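Local structure of tRNA (guanine-N(1)-)-methyltransferase (Corynebacterium diphtheriae, 7KFF) at residues P26-P31 and G198-V203; L19-I24 and I162-G167; L138-P143 and Y184-V189. The protein probably methylates the N1 atom of a guanine in tRNA, with S-adenosyl-L-methionine as the likely methyl donor, and is a knotted SPOUT-family dimer. One frame throughout, in Å; residues are numbered along the deposited sequence.

Contact 1: residues P26-P31 and G198-V203; sequences PEYLDP and GGEVAV. With SAH (S-adenosyl-L-homocysteine), chain C.
The ring of Y28 lies obliquely against E200 and V201 in the first turn of helix 200-211. CD1, next to CG, sits 3.7 Å from CB of E200, while farther out CE1 comes within 3.8 Å of CB of V201. Phenol and valine run side by side in the same direction, whereas the E200 chain crosses the tyrosine at about a right angle, its carboxylate plane turned 40° from the ring. With CG of Y28 opposite the backbone N (chi1 -152°), the ring reaches across from its 3-10 turn. L29 divides its two methyls: CD2 meets CG of E200 at 3.9 Å, and CD1 meets CG1 of V203, also at 3.9 Å.

E200 uses only its aliphatic part here. A bend at chi2 (79°) carries the carboxylate away, where OE1 forms a salt bridge with R168 and OE2 a hydrogen bond with T23. The Y28 hydroxyl makes a weak hydrogen bond to E208 of the second subunit, and P31 of that subunit packs on the same tyrosine.

No hydrogen bond joins 26-31 to 198-203. The chemistry therefore implies an apolar join that leaves the buried carboxylate to partners outside it, while G198, G199 and A202, which touch neither Y28 nor L29, line the S-adenosyl-L-homocysteine pocket.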
loop_
_atom_site.group_PDB
_atom_site.type_symbol
_atom_site.label_atom_id
_atom_site.label_comp_id
_atom_site.label_asym_id
_atom_site.label_seq_id
_atom_site.Cartn_x
_atom_site.Cartn_y
_atom_site.Cartn_z
ATOM N N PRO A 26 -10.065 15.136 -4.270
ATOM C CA PRO A 26 -10.142 15.316 -2.809
ATOM C C PRO A 26 -10.985 14.274 -2.089
ATOM O O PRO A 26 -10.677 13.900 -0.950
ATOM C CB PRO A 26 -10.755 16.711 -2.648
ATOM C CG PRO A 26 -10.577 17.380 -3.942
ATOM C CD PRO A 26 -10.351 16.375 -5.016
ATOM N N GLU A 27 -12.076 13.826 -2.718
ATOM C CA GLU A 27 -12.978 12.859 -2.105
ATOM C C GLU A 27 -12.277 11.542 -1.788
ATOM O O GLU A 27 -12.719 10.804 -0.890
ATOM C CB GLU A 27 -14.179 12.646 -3.039
ATOM C CG GLU A 27 -13.861 12.097 -4.456
ATOM C CD GLU A 27 -13.518 13.147 -5.531
ATOM O OE1 GLU A 27 -13.103 14.279 -5.213
ATOM O OE2 GLU A 27 -13.686 12.819 -6.725
ATOM N N TYR A 28 -11.203 11.214 -2.508
ATOM C CA TYR A 28 -10.492 9.964 -2.258
ATOM C C TYR A 28 -9.926 9.951 -0.843
ATOM O O TYR A 28 -9.696 8.882 -0.268
ATOM C CB TYR A 28 -9.390 9.787 -3.298
ATOM C CG TYR A 28 -9.043 8.328 -3.589
ATOM C CD1 TYR A 28 -8.390 7.541 -2.640
ATOM C CD2 TYR A 28 -9.340 7.754 -4.808
ATOM C CE1 TYR A 28 -8.067 6.209 -2.907
ATOM C CE2 TYR A 28 -9.003 6.432 -5.078
ATOM C CZ TYR A 28 -8.369 5.674 -4.128
ATOM O OH TYR A 28 -8.039 4.347 -4.401
ATOM N N LEU A 29 -9.654 11.128 -0.286
ATOM C CA LEU A 29 -9.062 11.227 1.035
ATOM C C LEU A 29 -10.085 11.259 2.161
ATOM O O LEU A 29 -9.708 11.440 3.324
ATOM C CB LEU A 29 -8.129 12.416 1.125
ATOM C CG LEU A 29 -6.821 12.373 0.349
ATOM C CD1 LEU A 29 -5.983 11.103 0.676
ATOM C CD2 LEU A 29 -7.004 12.470 -1.173
ATOM N N ASP A 30 -11.352 11.049 1.852
ATOM C CA ASP A 30 -12.370 10.996 2.900
ATOM C C ASP A 30 -12.027 9.996 4.014
ATOM O O ASP A 30 -12.333 10.271 5.176
ATOM C CB ASP A 30 -13.756 10.722 2.308
ATOM C CG ASP A 30 -14.381 11.937 1.609
ATOM O OD1 ASP A 30 -13.847 13.059 1.703
ATOM O OD2 ASP A 30 -15.437 11.753 0.968
ATOM N N PRO A 31 -11.356 8.868 3.745
ATOM C CA PRO A 31 -11.024 7.944 4.844
ATOM C C PRO A 31 -10.034 8.478 5.857
ATOM O O PRO A 31 -9.904 7.876 6.938
ATOM C CB PRO A 31 -10.517 6.687 4.126
ATOM C CG PRO A 31 -11.197 6.727 2.788
ATOM C CD PRO A 31 -11.202 8.212 2.427
ATOM N N GLY A 198 -3.171 6.119 -8.834
ATOM C CA GLY A 198 -2.862 7.448 -8.353
ATOM C C GLY A 198 -2.183 7.389 -7.004
ATOM O O GLY A 198 -2.183 6.360 -6.325
ATOM N N GLY A 199 -1.623 8.521 -6.614
ATOM C CA GLY A 199 -0.971 8.621 -5.320
ATOM C C GLY A 199 -1.882 8.732 -4.117
ATOM O O GLY A 199 -1.412 8.524 -2.993
ATOM N N GLU A 200 -3.170 9.022 -4.318
ATOM C CA GLU A 200 -4.083 9.213 -3.188
ATOM C C GLU A 200 -4.133 7.998 -2.258
ATOM O O GLU A 200 -4.088 8.149 -1.031
ATOM C CB GLU A 200 -5.480 9.531 -3.701
ATOM C CG GLU A 200 -5.601 10.904 -4.405
ATOM C CD GLU A 200 -5.108 10.983 -5.849
ATOM O OE1 GLU A 200 -4.660 9.973 -6.439
ATOM O OE2 GLU A 200 -5.185 12.101 -6.392
ATOM N N VAL A 201 -4.246 6.796 -2.821
ATOM C CA VAL A 201 -4.323 5.615 -1.965
ATOM C C VAL A 201 -3.024 5.423 -1.197
ATOM O O VAL A 201 -3.037 4.949 -0.056
ATOM C CB VAL A 201 -4.737 4.357 -2.749
ATOM C CG1 VAL A 201 -3.623 3.843 -3.661
ATOM C CG2 VAL A 201 -5.189 3.268 -1.805
ATOM N N ALA A 202 -1.895 5.796 -1.793
ATOM C CA ALA A 202 -0.629 5.698 -1.076
ATOM C C ALA A 202 -0.575 6.671 0.093
ATOM O O ALA A 202 0.033 6.354 1.119
ATOM C CB ALA A 202 0.520 5.958 -2.042
ATOM N N VAL A 203 -1.231 7.839 -0.024
ATOM C CA VAL A 203 -1.363 8.741 1.118
ATOM C C VAL A 203 -2.109 8.049 2.253
ATOM O O VAL A 203 -1.705 8.113 3.415
ATOM C CB VAL A 203 -2.057 10.045 0.704
ATOM C CG1 VAL A 203 -2.262 10.909 1.940
ATOM C CG2 VAL A 203 -1.231 10.759 -0.362
HETATM N N SAH C . 4.210 5.197 -15.765
HETATM C CA SAH C . 4.372 5.218 -14.325
HETATM C CB SAH C . 2.988 5.085 -13.729
HETATM C CG SAH C . 2.538 6.248 -12.864
HETATM S SD SAH C . 1.165 5.574 -11.948
HETATM C C SAH C . 5.237 4.096 -13.777
HETATM O O SAH C . 4.914 2.919 -13.921
HETATM O OXT SAH C . 6.265 4.354 -13.153
HETATM C "C5'" SAH C . 0.403 7.125 -11.489
HETATM C "C4'" SAH C . 0.702 7.575 -10.074
HETATM O "O4'" SAH C . 0.220 6.630 -9.120
HETATM C "C3'" SAH C . 2.177 7.795 -9.699
HETATM O "O3'" SAH C . 2.665 8.978 -10.218
HETATM C "C2'" SAH C . 2.090 7.747 -8.173
HETATM O "O2'" SAH C . 1.586 8.952 -7.653
HETATM C "C1'" SAH C . 1.050 6.665 -7.971
HETATM N N9 SAH C . 1.647 5.327 -7.808
HETATM C C8 SAH C . 1.575 4.265 -8.682
HETATM N N7 SAH C . 2.181 3.197 -8.131
HETATM C C5 SAH C . 2.662 3.575 -6.915
HETATM C C6 SAH C . 3.368 2.905 -5.926
HETATM N N6 SAH C . 3.759 1.618 -6.022
HETATM N N1 SAH C . 3.700 3.595 -4.782
HETATM C C2 SAH C . 3.323 4.907 -4.625
HETATM N N3 SAH C . 2.619 5.574 -5.582
HETATM C C4 SAH C . 2.309 4.905 -6.701
#

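Contact 2: residues L19-I24 and I162-G167; sequences LDVITI and IVFACG. With SAH (S-adenosyl-L-homocysteine), chain C.
L19 and F164 meet on one face of two parallel neighbouring strands, whose short axes come within 4.7 Å of each other at an angle of 12°. The leucine holds CG opposite its carbonyl carbon (chi1 -56°) and is extended at chi2. This brings CD2 over to the partner strand, 3.9 Å from CB of I162, beside which it lies pointing the same way, and 4.1 Å from CE1 of F164, at the ring's edge. Another edge atom, CD1 of F164, has the backbone O of D20 in the ring plane at 3.8 Å, while CG2 of V21 approaches the ring obliquely. The two methyls of V21 thus part company: CG1, anti to N (chi1 -175°), turns to SG of C166 at 3.6 Å.

On the other face, I22 stretches CD1 to CG1 of V163, and helix 79-90 packs on I22 through W82 and V89. D20, also on this face, directs its carboxylate to H51, H161 and R18, all outside the two segments.

Four backbone hydrogen bonds tie the two segments, the last from N of C166, just past the strand, to O of I22 (3.1 Å). Beyond them a water bridges, accepting from N of I24 and donating to O of C166. The chemistry implies a buried sheet centre in which D20, I22 and F164 spend their N-H and C=O groups on this pair while the residues between turn theirs to the next strands, and a water carries the link on beside G167 of the ligand pocket.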
loop_
_atom_site.group_PDB
_atom_site.type_symbol
_atom_site.label_atom_id
_atom_site.label_comp_id
_atom_site.label_asym_id
_atom_site.label_seq_id
_atom_site.Cartn_x
_atom_site.Cartn_y
_atom_site.Cartn_z
ATOM N N LEU A 19 -1.404 17.165 8.355
ATOM C CA LEU A 19 -1.272 16.560 7.045
ATOM C C LEU A 19 -2.009 17.423 6.038
ATOM O O LEU A 19 -3.176 17.747 6.244
ATOM C CB LEU A 19 -1.911 15.179 6.994
ATOM C CG LEU A 19 -1.455 14.148 7.996
ATOM C CD1 LEU A 19 -2.177 12.822 7.726
ATOM C CD2 LEU A 19 0.048 13.968 7.999
ATOM N N ASP A 20 -1.344 17.783 4.949
ATOM C CA ASP A 20 -1.977 18.473 3.830
ATOM C C ASP A 20 -1.788 17.609 2.592
ATOM O O ASP A 20 -0.682 17.130 2.325
ATOM C CB ASP A 20 -1.376 19.853 3.607
ATOM C CG ASP A 20 -1.885 20.871 4.590
ATOM O OD1 ASP A 20 -3.045 21.324 4.430
ATOM O OD2 ASP A 20 -1.157 21.169 5.563
ATOM N N VAL A 21 -2.857 17.401 1.839
ATOM C CA VAL A 21 -2.837 16.539 0.663
ATOM C C VAL A 21 -3.299 17.355 -0.532
ATOM O O VAL A 21 -4.366 17.974 -0.479
ATOM C CB VAL A 21 -3.758 15.320 0.847
ATOM C CG1 VAL A 21 -3.626 14.372 -0.340
ATOM C CG2 VAL A 21 -3.479 14.612 2.139
ATOM N N ILE A 22 -2.521 17.339 -1.613
ATOM C CA ILE A 22 -2.860 18.046 -2.845
ATOM C C ILE A 22 -3.179 17.003 -3.910
ATOM O O ILE A 22 -2.366 16.107 -4.170
ATOM C CB ILE A 22 -1.728 18.976 -3.306
ATOM C CG1 ILE A 22 -1.316 19.933 -2.187
ATOM C CG2 ILE A 22 -2.162 19.751 -4.545
ATOM C CD1 ILE A 22 0.017 20.615 -2.414
ATOM N N THR A 23 -4.364 17.112 -4.508
ATOM C CA THR A 23 -4.920 16.042 -5.320
ATOM C C THR A 23 -5.985 16.586 -6.264
ATOM O O THR A 23 -6.670 17.559 -5.955
ATOM C CB THR A 23 -5.542 14.977 -4.387
ATOM O OG1 THR A 23 -6.318 14.048 -5.155
ATOM C CG2 THR A 23 -6.480 15.630 -3.346
ATOM N N ILE A 24 -6.174 15.903 -7.396
ATOM C CA ILE A 24 -7.345 16.198 -8.228
ATOM C C ILE A 24 -8.595 15.413 -7.812
ATOM O O ILE A 24 -9.667 15.620 -8.400
ATOM C CB ILE A 24 -7.074 16.028 -9.740
ATOM C CG1 ILE A 24 -6.684 14.596 -10.075
ATOM C CG2 ILE A 24 -6.053 17.062 -10.216
ATOM C CD1 ILE A 24 -6.734 14.284 -11.554
ATOM N N ILE A 162 3.381 17.293 7.338
ATOM C CA ILE A 162 3.635 16.484 6.156
ATOM C C ILE A 162 2.677 16.926 5.058
ATOM O O ILE A 162 1.461 16.980 5.271
ATOM C CB ILE A 162 3.510 14.975 6.430
ATOM C CG1 ILE A 162 4.369 14.544 7.616
ATOM C CG2 ILE A 162 3.904 14.217 5.164
ATOM C CD1 ILE A 162 4.256 13.063 7.968
ATOM N N VAL A 163 3.230 17.239 3.892
ATOM C CA VAL A 163 2.479 17.550 2.683
ATOM C C VAL A 163 2.661 16.385 1.725
ATOM O O VAL A 163 3.768 15.842 1.600
ATOM C CB VAL A 163 2.961 18.886 2.079
ATOM C CG1 VAL A 163 2.209 19.195 0.803
ATOM C CG2 VAL A 163 2.792 20.018 3.105
ATOM N N PHE A 164 1.582 16.002 1.061
ATOM C CA PHE A 164 1.585 14.952 0.052
ATOM C C PHE A 164 1.200 15.514 -1.309
ATOM O O PHE A 164 0.174 16.181 -1.429
ATOM C CB PHE A 164 0.584 13.851 0.397
ATOM C CG PHE A 164 0.878 13.105 1.661
ATOM C CD1 PHE A 164 0.414 13.582 2.867
ATOM C CD2 PHE A 164 1.522 11.882 1.632
ATOM C CE1 PHE A 164 0.617 12.866 4.040
ATOM C CE2 PHE A 164 1.722 11.160 2.793
ATOM C CZ PHE A 164 1.264 11.654 4.002
ATOM N N ALA A 165 1.999 15.218 -2.331
ATOM C CA ALA A 165 1.711 15.592 -3.715
ATOM C C ALA A 165 1.274 14.338 -4.459
ATOM O O ALA A 165 2.095 13.459 -4.718
ATOM C CB ALA A 165 2.939 16.212 -4.378
ATOM N N CYS A 166 -0.014 14.244 -4.794
ATOM C CA CYS A 166 -0.578 13.037 -5.389
ATOM C C CYS A 166 -0.524 13.057 -6.906
ATOM O O CYS A 166 -1.191 13.870 -7.545
ATOM C CB CYS A 166 -2.026 12.824 -4.968
ATOM S SG CYS A 166 -2.259 12.683 -3.198
ATOM N N GLY A 167 0.225 12.117 -7.491
ATOM C CA GLY A 167 0.282 12.012 -8.928
ATOM C C GLY A 167 -0.842 11.172 -9.512
ATOM O O GLY A 167 -1.443 10.330 -8.836
HETATM N N SAH C . 4.210 5.197 -15.765
HETATM C CA SAH C . 4.372 5.218 -14.325
HETATM C CB SAH C . 2.988 5.085 -13.729
HETATM C CG SAH C . 2.538 6.248 -12.864
HETATM S SD SAH C . 1.165 5.574 -11.948
HETATM C C SAH C . 5.237 4.096 -13.777
HETATM O O SAH C . 4.914 2.919 -13.921
HETATM O OXT SAH C . 6.265 4.354 -13.153
HETATM C "C5'" SAH C . 0.403 7.125 -11.489
HETATM C "C4'" SAH C . 0.702 7.575 -10.074
HETATM O "O4'" SAH C . 0.220 6.630 -9.120
HETATM C "C3'" SAH C . 2.177 7.795 -9.699
HETATM O "O3'" SAH C . 2.665 8.978 -10.218
HETATM C "C2'" SAH C . 2.090 7.747 -8.173
HETATM O "O2'" SAH C . 1.586 8.952 -7.653
HETATM C "C1'" SAH C . 1.050 6.665 -7.971
HETATM N N9 SAH C . 1.647 5.327 -7.808
HETATM C C8 SAH C . 1.575 4.265 -8.682
HETATM N N7 SAH C . 2.181 3.197 -8.131
HETATM C C5 SAH C . 2.662 3.575 -6.915
HETATM C C6 SAH C . 3.368 2.905 -5.926
HETATM N N6 SAH C . 3.759 1.618 -6.022
HETATM N N1 SAH C . 3.700 3.595 -4.782
HETATM C C2 SAH C . 3.323 4.907 -4.625
HETATM N N3 SAH C . 2.619 5.574 -5.582
HETATM C C4 SAH C . 2.309 4.905 -6.701
HETATM O O HOH W 1 -3.995 13.988 -7.979
#

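Contact 3: residues L138-P143 and Y184-V189; sequences LLVPTP and YRVREV. With SAH (S-adenosyl-L-homocysteine), chain C.
L139 and R187 lie across a parallel strand pair in the central sheet of the SPOUT fold, the knotted methyltransferase architecture, and R187 can be followed outward atom by atom. Its CB rests 3.7 Å from CD2 of L139, and CG stays near the same methyl at 3.9 Å; the leucine reaches it by an extended chi2. A bend at chi2 (70°) then takes the arginine off the neighbouring strand. NE makes a bent bond (135°) to the backbone O of E188; that O lies close to the guanidinium plane, although NE stands above the carbonyl plane. Farther out, NH1 has two acceptors, D152 in a salt bridge and the carbonyl of A146.

Past the end of strand 137-141, CG2 of T142 packs against CB of E188 at 3.6 Å; the E188 side chain lies on the other face of the sheet from R187 and runs on extended to Q174. At the strand start CB of L138 touches CD1 of Y184 at 3.5 Å, while CD2 of that leucine stands over one ring face, offset toward the rim; the tyrosine hydroxyl bonds to the carbonyl of L86.

Five backbone hydrogen bonds alternate between the strands. The first, from N of L138 to O of R185, is almost straight (176°). By the last, N of T142 stands well above the carbonyl plane of V189, as the chain leaves the strand for the cofactor site. There P143 packs on the adenine, and O2' of S-adenosyl-L-homocysteine donates to O of P141 at 3.0 Å.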
loop_
_atom_site.group_PDB
_atom_site.type_symbol
_atom_site.label_atom_id
_atom_site.label_comp_id
_atom_site.label_asym_id
_atom_site.label_seq_id
_atom_site.Cartn_x
_atom_site.Cartn_y
_atom_site.Cartn_z
ATOM N N LEU A 138 7.786 16.931 2.400
ATOM C CA LEU A 138 6.965 16.657 1.230
ATOM C C LEU A 138 7.158 15.210 0.815
ATOM O O LEU A 138 8.279 14.799 0.478
ATOM C CB LEU A 138 7.328 17.582 0.073
ATOM C CG LEU A 138 6.598 17.322 -1.238
ATOM C CD1 LEU A 138 5.105 17.578 -1.086
ATOM C CD2 LEU A 138 7.159 18.145 -2.378
ATOM N N LEU A 139 6.069 14.444 0.861
ATOM C CA LEU A 139 6.064 13.062 0.392
ATOM C C LEU A 139 5.409 12.998 -0.984
ATOM O O LEU A 139 4.307 13.518 -1.183
ATOM C CB LEU A 139 5.349 12.141 1.369
ATOM C CG LEU A 139 6.040 12.054 2.725
ATOM C CD1 LEU A 139 5.293 11.100 3.623
ATOM C CD2 LEU A 139 7.496 11.643 2.622
ATOM N N VAL A 140 6.111 12.383 -1.924
ATOM C CA VAL A 140 5.676 12.257 -3.307
ATOM C C VAL A 140 5.574 10.777 -3.625
ATOM O O VAL A 140 6.585 10.122 -3.910
ATOM C CB VAL A 140 6.651 12.954 -4.276
ATOM C CG1 VAL A 140 6.102 12.853 -5.693
ATOM C CG2 VAL A 140 6.916 14.407 -3.870
ATOM N N PRO A 141 4.377 10.200 -3.574
ATOM C CA PRO A 141 4.239 8.784 -3.920
ATOM C C PRO A 141 4.624 8.546 -5.372
ATOM O O PRO A 141 4.212 9.272 -6.280
ATOM C CB PRO A 141 2.758 8.506 -3.660
ATOM C CG PRO A 141 2.353 9.522 -2.641
ATOM C CD PRO A 141 3.137 10.761 -2.986
ATOM N N THR A 142 5.435 7.509 -5.588
ATOM C CA THR A 142 5.790 7.101 -6.930
ATOM C C THR A 142 6.331 5.687 -6.850
ATOM O O THR A 142 7.060 5.361 -5.891
ATOM C CB THR A 142 6.835 8.008 -7.572
ATOM O OG1 THR A 142 7.432 7.279 -8.637
ATOM C CG2 THR A 142 7.897 8.462 -6.622
ATOM N N PRO A 143 6.014 4.820 -7.812
ATOM C CA PRO A 143 6.558 3.453 -7.767
ATOM C C PRO A 143 8.057 3.430 -7.994
ATOM O O PRO A 143 8.685 2.383 -7.798
ATOM C CB PRO A 143 5.814 2.734 -8.896
ATOM C CG PRO A 143 5.473 3.844 -9.860
ATOM C CD PRO A 143 5.189 5.053 -9.012
ATOM N N TYR A 184 10.924 22.425 0.931
ATOM C CA TYR A 184 10.594 21.220 1.666
ATOM C C TYR A 184 11.813 20.308 1.748
ATOM O O TYR A 184 12.688 20.337 0.885
ATOM C CB TYR A 184 9.540 20.419 0.900
ATOM C CG TYR A 184 8.163 21.038 0.766
ATOM C CD1 TYR A 184 7.177 20.742 1.683
ATOM C CD2 TYR A 184 7.841 21.865 -0.317
ATOM C CE1 TYR A 184 5.916 21.256 1.566
ATOM C CE2 TYR A 184 6.579 22.402 -0.444
ATOM C CZ TYR A 184 5.616 22.076 0.518
ATOM O OH TYR A 184 4.334 22.550 0.452
ATOM N N ARG A 185 11.818 19.428 2.762
ATOM C CA ARG A 185 12.570 18.177 2.670
ATOM C C ARG A 185 11.738 17.224 1.825
ATOM O O ARG A 185 10.579 16.986 2.161
ATOM C CB ARG A 185 12.806 17.614 4.065
ATOM C CG ARG A 185 13.876 18.380 4.857
ATOM C CD ARG A 185 13.927 17.957 6.347
ATOM N NE ARG A 185 12.706 18.359 7.033
ATOM C CZ ARG A 185 11.829 17.543 7.610
ATOM N NH1 ARG A 185 12.022 16.231 7.650
ATOM N NH2 ARG A 185 10.734 18.045 8.158
ATOM N N VAL A 186 12.281 16.722 0.714
ATOM C CA VAL A 186 11.497 15.997 -0.282
ATOM C C VAL A 186 11.877 14.525 -0.264
ATOM O O VAL A 186 13.064 14.187 -0.306
ATOM C CB VAL A 186 11.682 16.588 -1.690
ATOM C CG1 VAL A 186 10.859 15.836 -2.717
ATOM C CG2 VAL A 186 11.318 18.060 -1.688
ATOM N N ARG A 187 10.868 13.654 -0.237
ATOM C CA ARG A 187 11.061 12.216 -0.345
ATOM C C ARG A 187 10.077 11.653 -1.361
ATOM O O ARG A 187 8.861 11.787 -1.205
ATOM C CB ARG A 187 10.869 11.550 1.020
ATOM C CG ARG A 187 10.701 10.059 0.957
ATOM C CD ARG A 187 11.989 9.249 0.564
ATOM N NE ARG A 187 11.606 7.843 0.524
ATOM C CZ ARG A 187 11.561 7.041 1.581
ATOM N NH1 ARG A 187 11.074 5.821 1.485
ATOM N NH2 ARG A 187 12.025 7.469 2.736
ATOM N N GLU A 188 10.595 10.996 -2.379
ATOM C CA GLU A 188 9.809 10.156 -3.276
ATOM C C GLU A 188 9.706 8.772 -2.656
ATOM O O GLU A 188 10.703 8.237 -2.168
ATOM C CB GLU A 188 10.494 10.067 -4.642
ATOM C CG GLU A 188 10.401 11.378 -5.452
ATOM C CD GLU A 188 11.279 11.395 -6.686
ATOM O OE1 GLU A 188 12.515 11.260 -6.554
ATOM O OE2 GLU A 188 10.745 11.559 -7.797
ATOM N N VAL A 189 8.492 8.219 -2.616
ATOM C CA VAL A 189 8.250 7.018 -1.822
ATOM C C VAL A 189 7.312 6.070 -2.559
ATOM O O VAL A 189 6.222 6.466 -2.991
ATOM C CB VAL A 189 7.706 7.371 -0.419
ATOM C CG1 VAL A 189 6.526 8.326 -0.475
ATOM C CG2 VAL A 189 7.347 6.119 0.366
HETATM N N SAH C . 4.210 5.197 -15.765
HETATM C CA SAH C . 4.372 5.218 -14.325
HETATM C CB SAH C . 2.988 5.085 -13.729
HETATM C CG SAH C . 2.538 6.248 -12.864
HETATM S SD SAH C . 1.165 5.574 -11.948
HETATM C C SAH C . 5.237 4.096 -13.777
HETATM O O SAH C . 4.914 2.919 -13.921
HETATM O OXT SAH C . 6.265 4.354 -13.153
HETATM C "C5'" SAH C . 0.403 7.125 -11.489
HETATM C "C4'" SAH C . 0.702 7.575 -10.074
HETATM O "O4'" SAH C . 0.220 6.630 -9.120
HETATM C "C3'" SAH C . 2.177 7.795 -9.699
HETATM O "O3'" SAH C . 2.665 8.978 -10.218
HETATM C "C2'" SAH C . 2.090 7.747 -8.173
HETATM O "O2'" SAH C . 1.586 8.952 -7.653
HETATM C "C1'" SAH C . 1.050 6.665 -7.971
HETATM N N9 SAH C . 1.647 5.327 -7.808
HETATM C C8 SAH C . 1.575 4.265 -8.682
HETATM N N7 SAH C . 2.181 3.197 -8.131
HETATM C C5 SAH C . 2.662 3.575 -6.915
HETATM C C6 SAH C . 3.368 2.905 -5.926
HETATM N N6 SAH C . 3.759 1.618 -6.022
HETATM N N1 SAH C . 3.700 3.595 -4.782
HETATM C C2 SAH C . 3.323 4.907 -4.625
HETATM N N3 SAH C . 2.619 5.574 -5.582
HETATM C C4 SAH C . 2.309 4.905 -6.701
#

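In the fold
The three contacts join a sheet and the layer packed on it, beside a single bound S-adenosyl-L-homocysteine. Contacts 2 and 3, with centres about 10 Å apart, belong to the same parallel sheet: strands 161-165 and 137-141 are neighbours, joined by V163 O to L139 N at 2.8 Å. Contact 1, centred about 9 Å from contact 2, lays the start of helix 200-211 over this sheet, where E200 OE2 reaches T23 OG1 at 2.6 Å and G199 N lies 2.9 Å from G167 O. Its centre is about 15 Å from that of contact 3, yet CB of A202 meets CB of P141 at 3.8 Å beside the adenine. D227 and S228 of the second subunit also bind the ligand.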